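Local coordinates for protein ornithine carbamoyltransferase, mitochondrial (Coccidioides immitis, PDB 3SDS) that catalyses transfer of the carbamoyl group from carbamoyl phosphate to L-ornithine, giving L-citrulline and phosphate in arginine biosynthesis, at residues R76-R79 and T80-T84; A149-D152 and T153-P156; F304-C307 and L308-P312; R334-A337 and A338-A341. One frame throughout, in Å; residues are numbered along the deposited sequence.

Contact 1. Residues R76-R79 and T80-T84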
ATOM      1  N   ARG A  76     -13.602   5.177   4.916  1.00 57.38           N
ATOM      2  CA  ARG A  76     -13.064   3.822   5.139  1.00 56.48           C
ATOM      3  C   ARG A  76     -13.955   2.765   4.469  1.00 55.01           C
ATOM      4  O   ARG A  76     -15.189   2.866   4.511  1.00 55.13           O
ATOM      5  CB  ARG A  76     -12.902   3.530   6.644  1.00 57.34           C
ATOM      6  N   SER A  77     -13.342   1.783   3.813  1.00 53.75           N
ATOM      7  CA  SER A  77     -14.111   0.633   3.307  1.00 52.43           C
ATOM      8  C   SER A  77     -13.228  -0.580   3.104  1.00 51.43           C
ATOM      9  O   SER A  77     -13.017  -1.028   1.976  1.00 50.67           O
ATOM     10  CB  SER A  77     -14.926   0.959   2.043  1.00 51.67           C
ATOM     11  OG  SER A  77     -14.324   1.978   1.260  1.00 52.60           O
ATOM     12  N   THR A  78     -12.746  -1.110   4.227  1.00 51.66           N
ATOM     13  CA  THR A  78     -11.805  -2.211   4.257  1.00 51.01           C
ATOM     14  C   THR A  78     -12.256  -3.464   3.503  1.00 49.40           C
ATOM     15  O   THR A  78     -11.477  -4.029   2.717  1.00 49.03           O
ATOM     16  CB  THR A  78     -11.448  -2.540   5.697  1.00 52.44           C
ATOM     17  OG1 THR A  78     -10.648  -1.468   6.216  1.00 54.89           O
ATOM     18  CG2 THR A  78     -10.637  -3.823   5.771  1.00 52.37           C
ATOM     19  N   ARG A  79     -13.495  -3.888   3.733  1.00 48.32           N
ATOM     20  CA  ARG A  79     -14.033  -5.045   3.046  1.00 46.94           C
ATOM     21  C   ARG A  79     -13.884  -4.917   1.522  1.00 45.41           C
ATOM     22  O   ARG A  79     -13.364  -5.841   0.871  1.00 44.71           O
ATOM     23  CB  ARG A  79     -15.490  -5.303   3.449  1.00 47.39           C
ATOM     24  CG  ARG A  79     -16.045  -6.658   2.961  1.00 48.47           C
ATOM     25  CD  ARG A  79     -16.655  -7.466   4.117  1.00 51.20           C
ATOM     26  NE  ARG A  79     -15.649  -7.722   5.160  1.00 54.45           N
ATOM     27  CZ  ARG A  79     -15.917  -8.153   6.395  1.00 55.67           C
ATOM     28  NH1 ARG A  79     -14.930  -8.337   7.266  1.00 56.63           N
ATOM     29  NH2 ARG A  79     -17.166  -8.396   6.773  1.00 55.00           N
ATOM     30  N   THR A  80     -14.323  -3.785   0.956  1.00 44.51           N
ATOM     31  CA  THR A  80     -14.181  -3.556  -0.495  1.00 42.76           C
ATOM     32  C   THR A  80     -12.714  -3.593  -0.952  1.00 42.33           C
ATOM     33  O   THR A  80     -12.400  -4.160  -2.033  1.00 41.21           O
ATOM     34  CB  THR A  80     -14.900  -2.261  -0.992  1.00 42.84           C
ATOM     35  OG1 THR A  80     -16.269  -2.571  -1.281  1.00 42.49           O
ATOM     36  CG2 THR A  80     -14.240  -1.682  -2.283  1.00 40.94           C
ATOM     37  N   ARG A  81     -11.827  -3.056  -0.155  1.00 42.08           N
ATOM     38  CA  ARG A  81     -10.431  -3.050  -0.466  1.00 42.21           C
ATOM     39  C   ARG A  81      -9.893  -4.439  -0.584  1.00 41.78           C
ATOM     40  O   ARG A  81      -9.188  -4.752  -1.478  1.00 41.75           O
ATOM     41  CB  ARG A  81      -9.715  -2.385   0.670  1.00 43.03           C
ATOM     42  CG  ARG A  81      -8.804  -1.318   0.267  1.00 45.24           C
ATOM     43  CD  ARG A  81      -7.972  -0.908   1.399  1.00 45.42           C
ATOM     44  NE  ARG A  81      -6.613  -1.322   1.186  1.00 44.87           N
ATOM     45  CZ  ARG A  81      -5.659  -1.141   2.059  1.00 45.34           C
ATOM     46  NH1 ARG A  81      -5.920  -0.573   3.196  1.00 45.81           N
ATOM     47  NH2 ARG A  81      -4.458  -1.531   1.788  1.00 45.70           N
ATOM     48  N   VAL A  82     -10.208  -5.273   0.373  1.00 41.47           N
ATOM     49  CA  VAL A  82      -9.677  -6.633   0.419  1.00 40.79           C
ATOM     50  C   VAL A  82      -9.915  -7.411  -0.877  1.00 39.71           C
ATOM     51  O   VAL A  82      -8.996  -8.030  -1.388  1.00 40.27           O
ATOM     52  CB  VAL A  82     -10.189  -7.438   1.634  1.00 41.68           C
ATOM     53  CG1 VAL A  82      -9.581  -8.842   1.642  1.00 40.71           C
ATOM     54  CG2 VAL A  82      -9.883  -6.707   2.935  1.00 42.07           C
ATOM     55  N   SER A  83     -11.135  -7.367  -1.407  1.00 38.90           N
ATOM     56  CA  SER A  83     -11.500  -8.092  -2.631  1.00 37.92           C
ATOM     57  C   SER A  83     -10.966  -7.478  -3.950  1.00 37.56           C
ATOM     58  O   SER A  83     -10.592  -8.216  -4.879  1.00 37.03           O
ATOM     59  CB  SER A  83     -13.016  -8.240  -2.709  1.00 37.76           C
ATOM     60  OG  SER A  83     -13.659  -6.967  -2.693  1.00 39.10           O
ATOM     61  N   THR A  84     -10.959  -6.143  -4.050  1.00 37.42           N
ATOM     62  CA  THR A  84     -10.398  -5.466  -5.232  1.00 36.78           C
ATOM     63  C   THR A  84      -8.902  -5.774  -5.282  1.00 36.80           C
ATOM     64  O   THR A  84      -8.350  -6.196  -6.316  1.00 36.42           O
ATOM     65  CB  THR A  84     -10.647  -3.912  -5.192  1.00 37.43           C
ATOM     66  OG1 THR A  84     -12.017  -3.629  -4.833  1.00 38.57           O
ATOM     67  CG2 THR A  84     -10.341  -3.249  -6.528  1.00 35.62           C
TER
HETATM   68  O   HOH W   1     -15.171  -6.740  -0.610  1.00 52.20           O
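S77 and R81 meet across the first turn of helix 78-90, in the S-T-R-T-R run typical of transcarbamoylases. By similarity, S77, T78, R79 and T80 bind carbamoyl phosphate. The R81 side chain starts against the turn and ends far from it. Its CB lies 3.2 Å from T78 O and 3.8 Å from S77 O. From CG onward the chain leaves the turn, and a bend at chi3 (110°) sets the direction of the guanidinium. There NE pairs with the carboxylate of E85, and the group makes a cation-pi contact with F97. Its NH1 also has a weak, long ion pair with D102 of the second subunit. NH2 makes a weak hydrogen bond with F97 O of the second subunit.

The backbone under this side chain is regular. R81 N donates a hydrogen bond to S77 O at 3.2 Å. V82 N donates to T78 O at 2.9 Å. The same pair also touches through its methyls, T78 CG2 and V82 CG2, at 4.1 Å. One turn on, T80 O is gripped by two donors of the same residue. T84 N reaches it at 3.2 Å, and T84 OG1 at 2.9 Å from above the carbonyl plane.

T78 OG1 bonds D102 O of the second subunit. R79 forms a salt bridge with E109 of the second subunit, and T80 OG1 takes a hydrogen bond from R334. The chemistry suggests an anion site: a helix N terminus, whose dipole would be expected to draw a phosphate, with R128 beside S77 and R334 beside T80, both carbamoyl phosphate-binding by similarity.

Contact 2. Residues A149-D152 and T153-P156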
ATOM      1  N   ALA A 149     -17.405   1.598  -6.968  1.00 43.36           N
ATOM      2  CA  ALA A 149     -17.197   0.745  -5.797  1.00 44.01           C
ATOM      3  C   ALA A 149     -18.349   0.822  -4.806  1.00 44.99           C
ATOM      4  O   ALA A 149     -18.578  -0.116  -4.038  1.00 45.10           O
ATOM      5  CB  ALA A 149     -15.883   1.108  -5.107  1.00 44.57           C
ATOM      6  N   LEU A 150     -19.043   1.959  -4.807  1.00 46.30           N
ATOM      7  CA  LEU A 150     -20.198   2.218  -3.937  1.00 47.68           C
ATOM      8  C   LEU A 150     -20.480   3.705  -3.981  1.00 48.78           C
ATOM      9  O   LEU A 150     -19.588   4.517  -3.815  1.00 49.50           O
ATOM     10  CB  LEU A 150     -19.943   1.773  -2.482  1.00 48.24           C
ATOM     11  CG  LEU A 150     -21.088   1.809  -1.439  1.00 50.26           C
ATOM     12  CD1 LEU A 150     -20.908   0.730  -0.339  1.00 50.41           C
ATOM     13  CD2 LEU A 150     -21.313   3.209  -0.790  1.00 51.26           C
ATOM     14  N   CYS A 151     -21.729   4.061  -4.221  1.00 49.63           N
ATOM     15  CA  CYS A 151     -22.154   5.446  -4.097  1.00 51.19           C
ATOM     16  C   CYS A 151     -23.526   5.505  -3.410  1.00 51.83           C
ATOM     17  O   CYS A 151     -24.037   4.497  -2.906  1.00 51.28           O
ATOM     18  CB  CYS A 151     -22.103   6.175  -5.453  1.00 51.36           C
ATOM     19  SG  CYS A 151     -23.586   6.109  -6.528  1.00 52.80           S
ATOM     20  N   ASP A 152     -24.100   6.695  -3.374  1.00 53.20           N
ATOM     21  CA  ASP A 152     -25.347   6.979  -2.676  1.00 54.28           C
ATOM     22  C   ASP A 152     -26.566   6.130  -3.103  1.00 52.94           C
ATOM     23  O   ASP A 152     -27.452   5.849  -2.286  1.00 52.61           O
ATOM     24  CB  ASP A 152     -25.645   8.443  -2.928  1.00 56.59           C
ATOM     25  CG  ASP A 152     -26.321   9.091  -1.779  1.00 61.08           C
ATOM     26  OD1 ASP A 152     -27.431   8.620  -1.424  1.00 65.14           O
ATOM     27  OD2 ASP A 152     -25.760  10.081  -1.242  1.00 64.91           O
ATOM     28  N   THR A 153     -26.593   5.737  -4.383  1.00 51.40           N
ATOM     29  CA  THR A 153     -27.742   5.059  -4.996  1.00 50.53           C
ATOM     30  C   THR A 153     -27.418   3.725  -5.700  1.00 48.85           C
ATOM     31  O   THR A 153     -28.332   2.947  -5.983  1.00 48.83           O
ATOM     32  CB  THR A 153     -28.496   5.972  -6.036  1.00 51.59           C
ATOM     33  OG1 THR A 153     -27.652   6.236  -7.165  1.00 51.98           O
ATOM     34  CG2 THR A 153     -28.954   7.295  -5.430  1.00 52.63           C
ATOM     35  N   PHE A 154     -26.149   3.450  -6.009  1.00 47.24           N
ATOM     36  CA  PHE A 154     -25.808   2.185  -6.693  1.00 45.05           C
ATOM     37  C   PHE A 154     -24.710   1.400  -5.994  1.00 43.71           C
ATOM     38  O   PHE A 154     -23.975   1.960  -5.190  1.00 43.95           O
ATOM     39  CB  PHE A 154     -25.436   2.436  -8.162  1.00 44.79           C
ATOM     40  CG  PHE A 154     -26.458   3.227  -8.913  1.00 45.41           C
ATOM     41  CD1 PHE A 154     -27.756   2.735  -9.083  1.00 45.46           C
ATOM     42  CD2 PHE A 154     -26.135   4.477  -9.450  1.00 46.47           C
ATOM     43  CE1 PHE A 154     -28.728   3.480  -9.777  1.00 45.56           C
ATOM     44  CE2 PHE A 154     -27.095   5.229 -10.159  1.00 46.93           C
ATOM     45  CZ  PHE A 154     -28.403   4.720 -10.313  1.00 46.38           C
ATOM     46  N   HIS A 155     -24.623   0.103  -6.294  1.00 42.19           N
ATOM     47  CA  HIS A 155     -23.540  -0.775  -5.809  1.00 40.95           C
ATOM     48  C   HIS A 155     -23.416  -1.987  -6.747  1.00 39.66           C
ATOM     49  O   HIS A 155     -23.652  -3.118  -6.333  1.00 39.91           O
ATOM     50  CB  HIS A 155     -23.800  -1.225  -4.364  1.00 40.82           C
ATOM     51  CG  HIS A 155     -22.594  -1.781  -3.658  1.00 42.05           C
ATOM     52  ND1 HIS A 155     -21.609  -2.506  -4.298  1.00 42.37           N
ATOM     53  CD2 HIS A 155     -22.237  -1.744  -2.349  1.00 42.26           C
ATOM     54  CE1 HIS A 155     -20.690  -2.874  -3.420  1.00 41.00           C
ATOM     55  NE2 HIS A 155     -21.047  -2.422  -2.232  1.00 41.39           N
ATOM     56  N   PRO A 156     -23.036  -1.757  -8.016  1.00 38.79           N
ATOM     57  CA  PRO A 156     -23.010  -2.830  -9.027  1.00 38.03           C
ATOM     58  C   PRO A 156     -22.272  -4.129  -8.621  1.00 37.49           C
ATOM     59  O   PRO A 156     -22.795  -5.242  -8.865  1.00 37.37           O
ATOM     60  CB  PRO A 156     -22.317  -2.171 -10.234  1.00 37.86           C
ATOM     61  CG  PRO A 156     -21.684  -0.918  -9.704  1.00 38.04           C
ATOM     62  CD  PRO A 156     -22.531  -0.482  -8.558  1.00 38.93           C
TER
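The loop between strand 146-148 and helix 156-169 presents H155, which binds carbamoyl phosphate by similarity, and folds it back over A149 and L150. The chain reverses through a tight turn with D152 and T153 at its corner. C151 N donates to F154 O at 3.2 Å, almost straight at 175°, and closes the turn.

H155 CG stands anti to the backbone N (chi1 -163°), which swings the ring back over the start of the loop. One ring face receives A149 O, offset toward the rim, with CE1 the nearest ring atom at 3.5 Å. L150 CB lies over the same face, higher above the plane. The L150 branch passes the CD2 rim, with its CD1 3.5 Å from H155 CD2.

Between the limbs, C151 SG makes an oblique sulfur-aromatic contact with F154, 5.4 Å from the ring centroid. H132 meets that ring edge-to-face. The two limbs are further held to helix 199-210, where N199 ND2 bonds C151 O and the D203 carboxylate bonds H155 N. H155 is at the N-cap position, just before P156. H155, P156 and Q158 form the HPxQ sequence characteristic of the carbamoyl phosphate site in transcarbamoylases.

Contact 3. Residues F304-C307 and L308-P312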
ATOM      1  N   PHE A 304     -30.966 -17.142   4.017  1.00 49.86           N
ATOM      2  CA  PHE A 304     -30.719 -15.789   4.501  1.00 49.33           C
ATOM      3  C   PHE A 304     -29.467 -15.133   3.900  1.00 48.74           C
ATOM      4  O   PHE A 304     -28.421 -15.792   3.737  1.00 48.68           O
ATOM      5  CB  PHE A 304     -30.639 -15.782   6.030  1.00 50.12           C
ATOM      6  CG  PHE A 304     -30.305 -14.438   6.609  1.00 49.61           C
ATOM      7  CD1 PHE A 304     -31.260 -13.420   6.637  1.00 48.78           C
ATOM      8  CD2 PHE A 304     -29.030 -14.181   7.107  1.00 48.32           C
ATOM      9  CE1 PHE A 304     -30.949 -12.171   7.163  1.00 48.23           C
ATOM     10  CE2 PHE A 304     -28.710 -12.934   7.635  1.00 47.78           C
ATOM     11  CZ  PHE A 304     -29.669 -11.925   7.655  1.00 48.50           C
ATOM     12  N   MET A 305     -29.587 -13.833   3.598  1.00 48.40           N
ATOM     13  CA  MET A 305     -28.524 -13.015   2.986  1.00 47.37           C
ATOM     14  C   MET A 305     -28.436 -11.592   3.586  1.00 48.26           C
ATOM     15  O   MET A 305     -29.457 -10.935   3.817  1.00 48.89           O
ATOM     16  CB  MET A 305     -28.724 -12.938   1.474  1.00 45.96           C
ATOM     17  CG  MET A 305     -28.472 -14.251   0.739  1.00 44.91           C
ATOM     18  SD  MET A 305     -28.746 -14.172  -1.046  1.00 42.95           S
ATOM     19  CE  MET A 305     -27.421 -13.055  -1.509  1.00 42.42           C
ATOM     20  N   HIS A 306     -27.203 -11.133   3.813  1.00 48.71           N
ATOM     21  CA  HIS A 306     -26.862  -9.830   4.399  1.00 49.59           C
ATOM     22  C   HIS A 306     -25.446  -9.522   3.873  1.00 49.89           C
ATOM     23  O   HIS A 306     -24.576 -10.381   3.893  1.00 49.86           O
ATOM     24  CB  HIS A 306     -26.863  -9.974   5.927  1.00 50.48           C
ATOM     25  CG  HIS A 306     -26.703  -8.690   6.696  1.00 51.12           C
ATOM     26  ND1 HIS A 306     -25.807  -7.701   6.347  1.00 50.82           N
ATOM     27  CD2 HIS A 306     -27.282  -8.274   7.850  1.00 51.93           C
ATOM     28  CE1 HIS A 306     -25.873  -6.713   7.225  1.00 51.01           C
ATOM     29  NE2 HIS A 306     -26.756  -7.040   8.152  1.00 51.41           N
ATOM     30  N   CYS A 307     -25.194  -8.318   3.379  1.00 50.94           N
ATOM     31  CA  CYS A 307     -23.899  -8.059   2.735  1.00 52.03           C
ATOM     32  C   CYS A 307     -22.732  -7.639   3.649  1.00 53.01           C
ATOM     33  O   CYS A 307     -21.643  -7.339   3.153  1.00 53.08           O
ATOM     34  CB  CYS A 307     -24.054  -7.040   1.610  1.00 51.40           C
ATOM     35  SG  CYS A 307     -24.423  -5.403   2.223  1.00 56.63           S
ATOM     36  N   LEU A 308     -22.951  -7.605   4.963  1.00 54.82           N
ATOM     37  CA  LEU A 308     -21.876  -7.317   5.946  1.00 56.11           C
ATOM     38  C   LEU A 308     -21.309  -5.885   5.886  1.00 56.90           C
ATOM     39  O   LEU A 308     -21.343  -5.252   4.826  1.00 56.85           O
ATOM     40  CB  LEU A 308     -20.734  -8.335   5.840  1.00 55.48           C
ATOM     41  CG  LEU A 308     -21.101  -9.811   5.942  1.00 55.42           C
ATOM     42  CD1 LEU A 308     -19.845 -10.616   6.002  1.00 54.71           C
ATOM     43  CD2 LEU A 308     -21.985 -10.097   7.157  1.00 56.72           C
ATOM     44  N   PRO A 309     -20.827  -5.351   7.033  1.00 58.17           N
ATOM     45  CA  PRO A 309     -20.847  -5.961   8.371  1.00 59.05           C
ATOM     46  C   PRO A 309     -22.265  -6.016   8.912  1.00 59.28           C
ATOM     47  O   PRO A 309     -23.122  -5.228   8.490  1.00 59.20           O
ATOM     48  CB  PRO A 309     -20.024  -4.995   9.212  1.00 60.04           C
ATOM     49  CG  PRO A 309     -20.279  -3.658   8.566  1.00 60.30           C
ATOM     50  CD  PRO A 309     -20.392  -3.940   7.084  1.00 58.81           C
ATOM     51  N   ARG A 310     -22.486  -6.950   9.832  1.00 59.73           N
ATOM     52  CA  ARG A 310     -23.771  -7.166  10.465  1.00 60.30           C
ATOM     53  C   ARG A 310     -23.749  -6.584  11.875  1.00 62.24           C
ATOM     54  O   ARG A 310     -22.771  -6.772  12.591  1.00 63.20           O
ATOM     55  CB  ARG A 310     -24.056  -8.671  10.515  1.00 59.77           C
ATOM     56  CG  ARG A 310     -25.299  -9.088  11.300  1.00 60.10           C
ATOM     57  CD  ARG A 310     -24.942  -9.562  12.693  1.00 59.64           C
ATOM     58  NE  ARG A 310     -26.092 -10.140  13.376  1.00 59.92           N
ATOM     59  CZ  ARG A 310     -26.020 -10.907  14.464  1.00 60.80           C
ATOM     60  NH1 ARG A 310     -24.844 -11.205  14.995  1.00 60.54           N
ATOM     61  NH2 ARG A 310     -27.129 -11.386  15.024  1.00 60.71           N
ATOM     62  N   HIS A 311     -24.812  -5.876  12.259  1.00 63.03           N
ATOM     63  CA  HIS A 311     -25.045  -5.521  13.666  1.00 65.11           C
ATOM     64  C   HIS A 311     -26.245  -6.312  14.179  1.00 65.51           C
ATOM     65  O   HIS A 311     -27.010  -6.843  13.362  1.00 64.57           O
ATOM     66  CB  HIS A 311     -25.227  -4.015  13.849  1.00 66.01           C
ATOM     67  CG  HIS A 311     -24.014  -3.226  13.472  1.00 67.74           C
ATOM     68  ND1 HIS A 311     -23.938  -2.478  12.318  1.00 67.80           N
ATOM     69  CD2 HIS A 311     -22.810  -3.095  14.082  1.00 70.43           C
ATOM     70  CE1 HIS A 311     -22.749  -1.909  12.237  1.00 67.89           C
ATOM     71  NE2 HIS A 311     -22.045  -2.268  13.295  1.00 70.31           N
ATOM     72  N   PRO A 312     -26.401  -6.420  15.522  1.00 67.13           N
ATOM     73  CA  PRO A 312     -27.410  -7.315  16.149  1.00 67.55           C
ATOM     74  C   PRO A 312     -28.856  -6.822  16.120  1.00 67.41           C
ATOM     75  O   PRO A 312     -29.748  -7.492  16.664  1.00 68.34           O
ATOM     76  CB  PRO A 312     -26.933  -7.438  17.608  1.00 69.51           C
ATOM     77  CG  PRO A 312     -26.128  -6.189  17.858  1.00 70.62           C
ATOM     78  CD  PRO A 312     -25.507  -5.804  16.530  1.00 68.82           C
TER
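The imidazole of H306 has R310 over one face and the backbone of L308 at its edge. This is the HCLP segment of ornithine carbamoyltransferases, just after strand 303-306 of the ornithine-binding domain. R310 CB makes a CH-pi contact, 4.2 Å from the ring centroid and 20° off the normal. The arginine chain crosses the ring at about a right angle, and the guanidinium plane stands 85° to it. P312 CA lies over one face of that guanidinium, which makes a salt bridge with D317.

At the ring edge, L308 N donates to H306 ND1 at 3.2 Å, tilted from the ring plane. P309 O lies obliquely near CE1, at 3.4 Å. H306 NE2 bonds the E314 carboxylate. Bonds at both nitrogens fix the ring rotation, and their pattern is consistent with a proton on NE2.

The ring lies inside a bend that includes a cis peptide before P309. C307, the proton acceptor by similarity, stands at this bend next to L308, which with it probably binds carbamoyl phosphate. The sulfur is placed between its own backbone N and carbonyl carbon (chi1 69°), and C307 SG lies 4.0 Å from L308 O.

Contact 4. Residues R334-A337 and A338-A341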
ATOM      1  N   ARG A 334     -17.381 -11.723  -3.523  1.00 35.67           N
ATOM      2  CA  ARG A 334     -16.929 -10.403  -3.943  1.00 35.48           C
ATOM      3  C   ARG A 334     -15.624 -10.517  -4.743  1.00 35.65           C
ATOM      4  O   ARG A 334     -15.415  -9.801  -5.749  1.00 35.39           O
ATOM      5  CB  ARG A 334     -16.755  -9.460  -2.751  1.00 36.04           C
ATOM      6  CG  ARG A 334     -18.066  -8.817  -2.211  1.00 36.74           C
ATOM      7  CD  ARG A 334     -18.794  -7.943  -3.264  1.00 37.83           C
ATOM      8  NE  ARG A 334     -18.134  -6.657  -3.520  1.00 38.30           N
ATOM      9  CZ  ARG A 334     -18.257  -5.585  -2.724  1.00 40.40           C
ATOM     10  NH1 ARG A 334     -19.002  -5.651  -1.620  1.00 39.69           N
ATOM     11  NH2 ARG A 334     -17.623  -4.444  -3.013  1.00 40.33           N
ATOM     12  N   LEU A 335     -14.756 -11.435  -4.306  1.00 35.72           N
ATOM     13  CA  LEU A 335     -13.478 -11.646  -4.958  1.00 34.94           C
ATOM     14  C   LEU A 335     -13.716 -12.079  -6.396  1.00 34.85           C
ATOM     15  O   LEU A 335     -13.137 -11.495  -7.323  1.00 34.70           O
ATOM     16  CB  LEU A 335     -12.623 -12.661  -4.197  1.00 35.13           C
ATOM     17  CG  LEU A 335     -11.299 -13.142  -4.839  1.00 35.33           C
ATOM     18  CD1 LEU A 335     -10.357 -12.002  -5.249  1.00 35.12           C
ATOM     19  CD2 LEU A 335     -10.557 -14.146  -3.968  1.00 34.54           C
ATOM     20  N   TRP A 336     -14.582 -13.079  -6.569  1.00 34.89           N
ATOM     21  CA  TRP A 336     -14.867 -13.667  -7.887  1.00 34.67           C
ATOM     22  C   TRP A 336     -15.599 -12.667  -8.808  1.00 34.68           C
ATOM     23  O   TRP A 336     -15.303 -12.601 -10.018  1.00 35.30           O
ATOM     24  CB  TRP A 336     -15.564 -15.044  -7.765  1.00 34.54           C
ATOM     25  CG  TRP A 336     -14.917 -15.884  -6.651  1.00 35.47           C
ATOM     26  CD1 TRP A 336     -15.500 -16.276  -5.464  1.00 35.22           C
ATOM     27  CD2 TRP A 336     -13.556 -16.356  -6.592  1.00 34.57           C
ATOM     28  NE1 TRP A 336     -14.596 -16.968  -4.698  1.00 33.96           N
ATOM     29  CE2 TRP A 336     -13.395 -17.020  -5.356  1.00 34.20           C
ATOM     30  CE3 TRP A 336     -12.457 -16.283  -7.473  1.00 35.61           C
ATOM     31  CZ2 TRP A 336     -12.178 -17.616  -4.973  1.00 35.56           C
ATOM     32  CZ3 TRP A 336     -11.234 -16.877  -7.092  1.00 34.37           C
ATOM     33  CH2 TRP A 336     -11.111 -17.536  -5.851  1.00 35.44           C
ATOM     34  N   ALA A 337     -16.482 -11.846  -8.233  1.00 33.96           N
ATOM     35  CA  ALA A 337     -17.175 -10.814  -8.995  1.00 33.47           C
ATOM     36  C   ALA A 337     -16.249  -9.676  -9.484  1.00 33.64           C
ATOM     37  O   ALA A 337     -16.397  -9.193 -10.609  1.00 33.75           O
ATOM     38  CB  ALA A 337     -18.320 -10.266  -8.190  1.00 33.66           C
ATOM     39  N   ALA A 338     -15.281  -9.268  -8.664  1.00 33.86           N
ATOM     40  CA  ALA A 338     -14.286  -8.278  -9.104  1.00 33.86           C
ATOM     41  C   ALA A 338     -13.412  -8.758 -10.266  1.00 34.27           C
ATOM     42  O   ALA A 338     -13.104  -7.961 -11.176  1.00 34.72           O
ATOM     43  CB  ALA A 338     -13.419  -7.824  -7.954  1.00 33.54           C
ATOM     44  N   ILE A 339     -13.014 -10.038 -10.250  1.00 34.33           N
ATOM     45  CA  ILE A 339     -12.175 -10.582 -11.325  1.00 34.29           C
ATOM     46  C   ILE A 339     -12.947 -10.484 -12.641  1.00 34.62           C
ATOM     47  O   ILE A 339     -12.419 -10.022 -13.672  1.00 34.90           O
ATOM     48  CB  ILE A 339     -11.715 -12.063 -11.070  1.00 34.96           C
ATOM     49  CG1 ILE A 339     -10.667 -12.153  -9.931  1.00 34.14           C
ATOM     50  CG2 ILE A 339     -11.182 -12.722 -12.389  1.00 33.85           C
ATOM     51  CD1 ILE A 339     -10.331 -13.594  -9.460  1.00 30.60           C
ATOM     52  N   SER A 340     -14.207 -10.906 -12.584  1.00 34.52           N
ATOM     53  CA  SER A 340     -15.079 -10.919 -13.759  1.00 34.61           C
ATOM     54  C   SER A 340     -15.257  -9.499 -14.314  1.00 34.42           C
ATOM     55  O   SER A 340     -15.100  -9.273 -15.528  1.00 34.75           O
ATOM     56  CB  SER A 340     -16.434 -11.512 -13.369  1.00 34.65           C
ATOM     57  OG  SER A 340     -17.296 -11.649 -14.471  1.00 35.20           O
ATOM     58  N   ALA A 341     -15.544  -8.551 -13.416  1.00 33.36           N
ATOM     59  CA  ALA A 341     -15.831  -7.183 -13.818  1.00 33.39           C
ATOM     60  C   ALA A 341     -14.614  -6.456 -14.384  1.00 33.95           C
ATOM     61  O   ALA A 341     -14.725  -5.751 -15.406  1.00 34.29           O
ATOM     62  CB  ALA A 341     -16.449  -6.401 -12.682  1.00 32.89           C
TER
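W336 and I339 lie side by side on helix 327-347, the long C-terminal helix that packs against elements of the carbamoyl phosphate domain. Four successive i to i+4 backbone bonds join the two halves. A338 N donates to R334 O at 3.0 Å, and A341 N to A337 O at 3.0 Å. Between them, I339 N bonds L335 O and S340 N bonds W336 O, both slightly longer.

Polar side chains look outside the turn. R334 binds carbamoyl phosphate by similarity. Besides its bond to T80, it has a weak bond from NH1 to Q158, and it packs on H155. S340 OG bonds L40 O of helix 34-51. W336 NE1 bonds E332 one turn back, which fixes the ring rotation.

Apolar contacts run to neighbouring helices and along the helix itself. A337 and A341 face helix 156-169, while A338 touches A87 of helix 78-90, so small residues lie where the helices meet. The indole of W336 has L335 CD2 over one face, 3.9 Å above its plane. The W336 chi1 of -42° carries the six-membered ring alongside I339, where W336 CE3 meets I339 CD1 obliquely at 4.0 Å.

In the fold
The four contacts follow in series, and none nests in or crosses another. Contact 1 closes the first turn of helix 78-90 after strand 68-73. Contact 2 closes the loop between strand 146-148 and helix 156-169 in the same domain, and touches contact 1 through T80 and A149. Contact 3 closes the bend after strand 303-306 in the ornithine-binding domain. It reaches contact 1 where L308 CD1 packs on R79 NH2, and both touch the second subunit. Contact 4 lies on helix 327-347, which returns to the first domain. There R334 meets T80 and H155, tying contacts 1 and 2 together at the probable carbamoyl phosphate site.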